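Local coordinates for possible thiamine biosynthesis enzyme (Candida albicans, PDB 2X7Q), which is of unknown function but has the periplasmic binding protein fold of the SsuA/TauA solute-binding family, and may bind a small molecule linked to thiamine biosynthesis, at residues Leu17-Ile22 and Ile46-Val51; Asp92-Ser97 and Val262-Arg267; Gln148-Ser153 and Gly167-Asp172. The protein carries 1 engineered substitution. One frame throughout, in Å; residues are numbered along the deposited sequence. Where two conformers were deposited one is given.

Interaction 1 (Leu17-Ile22 and Ile46-Val51)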
# COMPACT_ATOMS: atom_id res chain seq x y z
N LEU A 17 -18.05 -6.27 -10.21
CA LEU A 17 -17.01 -5.38 -9.69
C LEU A 17 -15.64 -6.04 -9.77
O LEU A 17 -15.39 -7.05 -9.11
CB LEU A 17 -17.34 -5.01 -8.25
CG LEU A 17 -16.84 -3.65 -7.75
CD1 LEU A 17 -17.49 -2.53 -8.55
CD2 LEU A 17 -17.15 -3.50 -6.27
N LYS A 18 -14.75 -5.46 -10.57
CA LYS A 18 -13.39 -5.96 -10.68
C LYS A 18 -12.48 -5.26 -9.67
O LYS A 18 -12.23 -4.06 -9.78
CB LYS A 18 -12.85 -5.75 -12.10
CG LYS A 18 -13.67 -6.44 -13.18
CD LYS A 18 -13.02 -6.32 -14.55
CE LYS A 18 -11.69 -7.06 -14.59
NZ LYS A 18 -11.03 -6.94 -15.92
N VAL A 19 -12.00 -6.01 -8.69
CA VAL A 19 -11.20 -5.44 -7.61
C VAL A 19 -9.73 -5.87 -7.71
O VAL A 19 -9.41 -7.05 -7.64
CB VAL A 19 -11.75 -5.85 -6.23
CG1 VAL A 19 -10.89 -5.27 -5.12
CG2 VAL A 19 -13.20 -5.39 -6.08
N ALA A 20 -8.85 -4.88 -7.87
CA ALA A 20 -7.42 -5.14 -7.94
C ALA A 20 -6.80 -5.09 -6.55
O ALA A 20 -7.01 -4.13 -5.81
CB ALA A 20 -6.74 -4.14 -8.85
N TYR A 21 -6.04 -6.12 -6.19
CA TYR A 21 -5.41 -6.20 -4.88
C TYR A 21 -3.96 -6.68 -4.99
O TYR A 21 -3.55 -7.21 -6.03
CB TYR A 21 -6.19 -7.14 -3.97
CG TYR A 21 -5.97 -8.61 -4.29
CD1 TYR A 21 -5.06 -9.37 -3.56
CD2 TYR A 21 -6.66 -9.23 -5.31
CE1 TYR A 21 -4.85 -10.70 -3.85
CE2 TYR A 21 -6.47 -10.56 -5.60
CZ TYR A 21 -5.56 -11.30 -4.87
OH TYR A 21 -5.37 -12.63 -5.17
N ILE A 22 -3.20 -6.50 -3.91
CA ILE A 22 -1.83 -6.97 -3.86
C ILE A 22 -1.73 -8.19 -2.95
O ILE A 22 -2.08 -8.11 -1.77
CB ILE A 22 -0.87 -5.87 -3.37
CG1 ILE A 22 -1.03 -4.62 -4.22
CG2 ILE A 22 0.57 -6.37 -3.40
CD1 ILE A 22 -0.21 -3.44 -3.74
N ILE A 46 -17.86 -10.33 -7.32
CA ILE A 46 -16.54 -9.72 -7.33
C ILE A 46 -15.51 -10.55 -8.09
O ILE A 46 -15.31 -11.73 -7.80
CB ILE A 46 -16.02 -9.48 -5.89
CG1 ILE A 46 -17.06 -8.74 -5.06
CG2 ILE A 46 -14.70 -8.72 -5.93
CD1 ILE A 46 -17.41 -7.37 -5.59
N GLU A 47 -14.87 -9.93 -9.08
CA GLU A 47 -13.77 -10.56 -9.80
C GLU A 47 -12.45 -9.95 -9.35
O GLU A 47 -12.10 -8.84 -9.74
CB GLU A 47 -13.94 -10.39 -11.31
CG GLU A 47 -12.76 -10.90 -12.11
CD GLU A 47 -12.91 -10.66 -13.60
OE1 GLU A 47 -14.07 -10.51 -14.06
OE2 GLU A 47 -11.89 -10.64 -14.31
N PHE A 48 -11.72 -10.68 -8.51
CA PHE A 48 -10.46 -10.20 -7.97
C PHE A 48 -9.33 -10.28 -9.00
O PHE A 48 -9.18 -11.29 -9.69
CB PHE A 48 -10.08 -10.95 -6.70
CG PHE A 48 -10.89 -10.57 -5.50
CD1 PHE A 48 -12.02 -11.29 -5.15
CD2 PHE A 48 -10.53 -9.48 -4.72
CE1 PHE A 48 -12.77 -10.93 -4.04
CE2 PHE A 48 -11.27 -9.12 -3.62
CZ PHE A 48 -12.40 -9.84 -3.28
N VAL A 49 -8.54 -9.22 -9.08
CA VAL A 49 -7.39 -9.17 -9.98
C VAL A 49 -6.10 -9.02 -9.18
O VAL A 49 -5.84 -7.97 -8.59
CB VAL A 49 -7.51 -8.00 -10.97
CG1 VAL A 49 -6.25 -7.90 -11.83
CG2 VAL A 49 -8.75 -8.16 -11.85
N LYS A 50 -5.30 -10.08 -9.16
CA LYS A 50 -4.05 -10.07 -8.41
C LYS A 50 -2.99 -9.20 -9.09
O LYS A 50 -2.73 -9.33 -10.28
CB LYS A 50 -3.51 -11.50 -8.26
CG LYS A 50 -2.27 -11.62 -7.39
CD LYS A 50 -1.62 -12.99 -7.54
CE LYS A 50 -2.59 -14.11 -7.20
NZ LYS A 50 -1.95 -15.45 -7.35
N VAL A 51 -2.39 -8.30 -8.31
CA VAL A 51 -1.34 -7.42 -8.81
C VAL A 51 -0.10 -7.52 -7.92
O VAL A 51 0.05 -6.75 -6.98
CB VAL A 51 -1.82 -5.96 -8.87
CG1 VAL A 51 -0.74 -5.06 -9.44
CG2 VAL A 51 -3.10 -5.86 -9.70
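Strands 17-21 and 46-50 run parallel, L17 level with I46 and Y21 with K50, their axes 4.5 Å apart and twisted by 27°. Between them L17, V19 and Y21 make the hydrogen bonds, K18 and A20 turning theirs to D68 and strand 69-73. L17 O takes E47 N, V19 gives its N to E47 O and takes V49 N on its O (2.7 Å), and Y21 N reaches V49 O. Past the strands, V51 N closes the ladder on Y21 O at 2.8 Å.

On the face of L17, V19 and Y21, I46 turns CD1 against L17 CB (3.6 Å) and CG2 against V19 CG2 (3.7 Å); CG2 also sits over the rim of one F48 ring face. Y21 CG lies between the backbone N and the carbonyl carbon (chi1 76°), which carries the ring across the neighbouring strand. There K50 CA makes an off-centre CH-pi contact, 4.2 Å from the Y21 ring centroid. F48 directs its edge at the Y21 face, an offset edge-to-face pair with planes at 83°. On the other face K18 lies alongside E47, but NZ stays 4.1 Å from E47 OE2 and instead bonds weakly to E66 O. Charge attraction is therefore probably modest, and the pairing rests on the ladder and apolar packing.

Interaction 2 (Asp92-Ser97 and Val262-Arg267)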
# COMPACT_ATOMS: atom_id res chain seq x y z
N ASP A 92 -11.99 5.23 1.36
CA ASP A 92 -11.87 4.95 2.79
C ASP A 92 -10.52 4.33 3.13
O ASP A 92 -9.73 4.03 2.24
CB ASP A 92 -13.01 4.02 3.23
CG ASP A 92 -13.42 4.25 4.67
OD1 ASP A 92 -14.57 3.90 5.03
OD2 ASP A 92 -12.61 4.79 5.45
N THR A 93 -10.27 4.13 4.42
CA THR A 93 -9.03 3.53 4.89
C THR A 93 -9.19 2.03 5.08
O THR A 93 -10.14 1.57 5.71
CB THR A 93 -8.57 4.16 6.22
OG1 THR A 93 -8.42 5.57 6.05
CG2 THR A 93 -7.25 3.56 6.66
N TYR A 94 -8.24 1.26 4.54
CA TYR A 94 -8.27 -0.19 4.66
C TYR A 94 -7.43 -0.65 5.85
O TYR A 94 -7.84 -1.53 6.61
CB TYR A 94 -7.76 -0.83 3.37
CG TYR A 94 -7.71 -2.34 3.41
CD1 TYR A 94 -8.87 -3.10 3.46
CD2 TYR A 94 -6.49 -3.02 3.38
CE1 TYR A 94 -8.83 -4.48 3.49
CE2 TYR A 94 -6.44 -4.40 3.41
CZ TYR A 94 -7.61 -5.12 3.46
OH TYR A 94 -7.56 -6.49 3.49
N VAL A 95 -6.25 -0.06 5.99
CA VAL A 95 -5.37 -0.36 7.12
C VAL A 95 -5.05 0.91 7.90
O VAL A 95 -4.55 1.89 7.33
CB VAL A 95 -4.07 -1.03 6.67
CG1 VAL A 95 -3.12 -1.17 7.85
CG2 VAL A 95 -4.36 -2.38 6.04
N LYS A 96 -5.34 0.89 9.19
CA LYS A 96 -5.15 2.06 10.04
C LYS A 96 -3.71 2.21 10.52
O LYS A 96 -3.17 3.32 10.57
CB LYS A 96 -6.10 1.99 11.24
CG LYS A 96 -6.06 3.22 12.14
CD LYS A 96 -7.13 3.13 13.21
CE LYS A 96 -8.51 2.98 12.59
NZ LYS A 96 -9.57 2.87 13.63
N SER A 97 -3.09 1.09 10.86
CA SER A 97 -1.71 1.09 11.36
C SER A 97 -0.72 1.49 10.26
O SER A 97 -0.97 1.26 9.08
CB SER A 97 -1.35 -0.27 11.94
OG SER A 97 -1.65 -1.31 11.03
N VAL A 262 -0.47 -5.09 13.02
CA VAL A 262 -1.45 -4.58 12.08
C VAL A 262 -2.81 -4.31 12.71
O VAL A 262 -3.27 -5.06 13.57
CB VAL A 262 -1.64 -5.54 10.88
CG1 VAL A 262 -2.10 -6.90 11.35
CG2 VAL A 262 -2.60 -4.95 9.86
N GLU A 263 -3.45 -3.22 12.28
CA GLU A 263 -4.81 -2.92 12.69
C GLU A 263 -5.64 -2.49 11.48
O GLU A 263 -5.56 -1.34 11.05
CB GLU A 263 -4.85 -1.83 13.76
CG GLU A 263 -6.26 -1.48 14.21
CD GLU A 263 -6.32 -0.25 15.09
OE1 GLU A 263 -5.40 0.59 15.01
OE2 GLU A 263 -7.29 -0.11 15.86
N PHE A 264 -6.43 -3.41 10.95
CA PHE A 264 -7.33 -3.09 9.85
C PHE A 264 -8.44 -2.16 10.34
O PHE A 264 -8.79 -2.17 11.52
CB PHE A 264 -7.93 -4.36 9.25
CG PHE A 264 -6.91 -5.25 8.59
CD1 PHE A 264 -6.36 -6.33 9.27
CD2 PHE A 264 -6.50 -5.01 7.29
CE1 PHE A 264 -5.42 -7.15 8.67
CE2 PHE A 264 -5.56 -5.83 6.68
CZ PHE A 264 -5.03 -6.90 7.37
N ASN A 265 -8.98 -1.35 9.44
CA ASN A 265 -10.04 -0.41 9.79
C ASN A 265 -11.37 -1.13 10.00
O ASN A 265 -12.13 -1.33 9.06
CB ASN A 265 -10.19 0.67 8.71
CG ASN A 265 -11.20 1.73 9.09
OD1 ASN A 265 -11.64 1.81 10.23
ND2 ASN A 265 -11.57 2.56 8.12
N SER A 266 -11.65 -1.50 11.25
CA SER A 266 -12.89 -2.20 11.58
C SER A 266 -14.09 -1.28 11.41
O SER A 266 -15.23 -1.73 11.40
CB SER A 266 -12.83 -2.73 13.01
OG SER A 266 -12.77 -1.68 13.95
N ARG A 267 -13.82 0.02 11.28
CA ARG A 267 -14.88 1.01 11.15
C ARG A 267 -15.09 1.41 9.69
O ARG A 267 -15.86 2.32 9.40
CB ARG A 267 -14.57 2.24 12.00
CG ARG A 267 -14.20 1.93 13.44
CD ARG A 267 -15.28 1.13 14.14
NE ARG A 267 -16.57 1.81 14.10
CZ ARG A 267 -17.72 1.22 13.82
NH1 ARG A 267 -17.76 -0.08 13.55
NH2 ARG A 267 -18.85 1.92 13.81
O HOH W 1 -13.17 4.80 8.14
O HOH W 2 -10.37 -0.32 13.94
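V262 starts the contact through its backbone: its CA lies 3.4 Å from S97 OG, and the next amide, E263 N, donates to that hydroxyl at 2.9 Å. S97 OG stands between its own N and carbonyl carbon (chi1 51°), which turns it to the incoming loop. E263 then offers its O to K96 N at 2.9 Å and, weakly, to S97 N, while its carboxylate lies against the aliphatic part of K96, OE1 3.6 Å from CD. F264 directs its CD2-CE2 edge at one face of the Y94 ring, planes at 68°, and V95 CG2 presses on F264 CD2 at 3.6 Å. Y94 OH is held by F26 O. N265 is held twice: its N donates almost straight to Y94 O (3.1 Å), and its ND2, with the acceptor in the amide plane, reaches T93 O at 3.0 Å. A water joins ND2 to D92 OD2. N265 OD1 accepts from R267 N, an Asx turn. One backbone bridge, V95 with F264, is among these ties. After the corner at Y94 the chain leaves the sheet of 88-95 for strand 100-106 of the other sheet, one of the connections between the lobes of a periplasmic binding protein, and loop 262-267 packs at its start.

Interaction 3 (Gln148-Ser153 and Gly167-Asp172)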
# COMPACT_ATOMS: atom_id res chain seq x y z
N GLN A 148 20.50 8.98 -7.19
CA GLN A 148 20.88 7.80 -7.95
C GLN A 148 19.89 6.67 -7.71
O GLN A 148 19.84 6.11 -6.61
CB GLN A 148 22.30 7.35 -7.57
CG GLN A 148 23.40 8.32 -7.98
CD GLN A 148 24.78 7.74 -7.80
OE1 GLN A 148 25.26 6.98 -8.64
NE2 GLN A 148 25.44 8.09 -6.70
N PHE A 149 19.12 6.33 -8.73
CA PHE A 149 18.10 5.30 -8.60
C PHE A 149 18.25 4.19 -9.63
O PHE A 149 18.47 4.46 -10.81
CB PHE A 149 16.70 5.91 -8.68
CG PHE A 149 16.39 6.89 -7.58
CD1 PHE A 149 16.46 8.25 -7.82
CD2 PHE A 149 16.05 6.45 -6.32
CE1 PHE A 149 16.18 9.16 -6.81
CE2 PHE A 149 15.78 7.35 -5.30
CZ PHE A 149 15.84 8.70 -5.55
N GLN A 150 18.13 2.95 -9.18
CA GLN A 150 18.23 1.79 -10.07
C GLN A 150 16.89 1.08 -10.19
O GLN A 150 16.47 0.38 -9.27
CB GLN A 150 19.31 0.82 -9.58
CG GLN A 150 20.73 1.34 -9.71
CD GLN A 150 21.06 2.42 -8.69
OE1 GLN A 150 21.75 3.39 -9.00
NE2 GLN A 150 20.57 2.25 -7.47
N VAL A 151 16.22 1.27 -11.32
CA VAL A 151 14.93 0.62 -11.56
C VAL A 151 15.14 -0.87 -11.80
O VAL A 151 15.68 -1.28 -12.83
CB VAL A 151 14.21 1.24 -12.77
CG1 VAL A 151 12.88 0.55 -13.01
CG2 VAL A 151 14.02 2.73 -12.56
N LEU A 152 14.71 -1.68 -10.83
CA LEU A 152 14.99 -3.11 -10.87
C LEU A 152 13.72 -3.97 -11.01
O LEU A 152 13.80 -5.19 -11.13
CB LEU A 152 15.79 -3.53 -9.63
CG LEU A 152 17.17 -2.88 -9.54
CD1 LEU A 152 17.70 -2.90 -8.11
CD2 LEU A 152 18.16 -3.54 -10.49
N SER A 153 12.56 -3.31 -10.99
CA SER A 153 11.28 -3.97 -11.28
C SER A 153 10.74 -4.83 -10.14
O SER A 153 9.67 -4.56 -9.61
CB SER A 153 11.37 -4.79 -12.57
OG SER A 153 10.12 -5.37 -12.89
N GLY A 167 24.22 -9.49 -14.05
CA GLY A 167 22.95 -9.44 -14.74
C GLY A 167 22.10 -8.23 -14.40
O GLY A 167 21.17 -7.89 -15.13
N VAL A 168 22.42 -7.58 -13.28
CA VAL A 168 21.68 -6.40 -12.85
C VAL A 168 22.62 -5.29 -12.38
O VAL A 168 23.76 -5.54 -11.99
CB VAL A 168 20.71 -6.73 -11.70
CG1 VAL A 168 19.71 -7.79 -12.13
CG2 VAL A 168 21.48 -7.18 -10.47
N GLU A 169 22.13 -4.05 -12.43
CA GLU A 169 22.89 -2.90 -11.94
C GLU A 169 23.02 -2.96 -10.42
O GLU A 169 22.12 -3.42 -9.73
CB GLU A 169 22.22 -1.59 -12.37
CG GLU A 169 22.33 -1.30 -13.87
CD GLU A 169 21.63 -0.02 -14.27
OE1 GLU A 169 20.48 0.20 -13.82
OE2 GLU A 169 22.21 0.77 -15.04
N GLY A 170 24.15 -2.48 -9.91
CA GLY A 170 24.41 -2.51 -8.48
C GLY A 170 23.72 -1.39 -7.72
O GLY A 170 23.43 -0.33 -8.28
N SER A 171 23.45 -1.63 -6.44
CA SER A 171 22.83 -0.63 -5.58
C SER A 171 23.42 -0.71 -4.17
O SER A 171 23.99 -1.73 -3.79
CB SER A 171 21.32 -0.83 -5.52
OG SER A 171 20.73 -0.67 -6.80
N ASP A 172 23.29 0.38 -3.42
CA ASP A 172 23.77 0.40 -2.05
C ASP A 172 22.72 -0.13 -1.08
O ASP A 172 23.04 -0.78 -0.09
CB ASP A 172 24.19 1.82 -1.64
CG ASP A 172 25.46 2.28 -2.34
OD1 ASP A 172 26.21 1.41 -2.85
OD2 ASP A 172 25.71 3.50 -2.38
O HOH W 3 18.28 1.92 -13.65
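Strand 148-151 is an outermost strand of the second sheet, and the loop 167-172 leading into strand 173-177 packs against it through Q150, L152, G170 and S171. Q150 points at the loop from the strand: its CG lies 3.5 Å from G170 O. In one of its two deposited conformers NE2 makes a weak, doubtful bond to S171 OG (3.0 Å, bent to 128° at the hydrogen). Bending at chi2 (73°) folds the amide back over the serine, whose OG also meets Q150 CB at 3.5 Å. S171 OG is held chiefly by S161 OG of helix 155-162, and the glutamine adds at most a weak contact.

Chain order here is strand 148-151, helix 155-162, then strand 173-177, a beta-alpha-beta crossover. Strand 120-123 lies between the two parallel strands in the sheet, and segment 167-172 is the return from the helix. This sheet lies in the Ca3427-like part of the periplasmic binding protein fold.

L152 packs its CD2 at 4.3 Å from V168 CB and 4.0 Å from E169 O, while its CD1 faces S171 OG at 4.0 Å; L158 of helix 155-162 also touches this leucine. At the exposed E169, CB approaches Q150 CG at 4.2 Å, and a water that donates to E169 OE1 accepts from V151 N, tying the acidic side chain to the strand backbone.

How the interactions relate
Interactions 1 and 2 reach the same sheet from its two outermost strands, 46-50 and 88-95, with centres about 19 Å apart and nearest atoms about 8 Å apart. Interaction 3 belongs to the other sheet, on the far side of the chain's centre from interaction 2, their centres about 33 Å apart. Interaction 2 is the buried one, and the segments it joins lie far apart in sequence; interactions 1 and 3 are partly buried and join nearer neighbours. The chemistry follows suit: a regular parallel ladder in interaction 1, a mixture of backbone, asparagine and ring contacts in interaction 2, and a sparse, mainly side-chain contact in interaction 3, with at most one weak direct hydrogen bond and a bridging water.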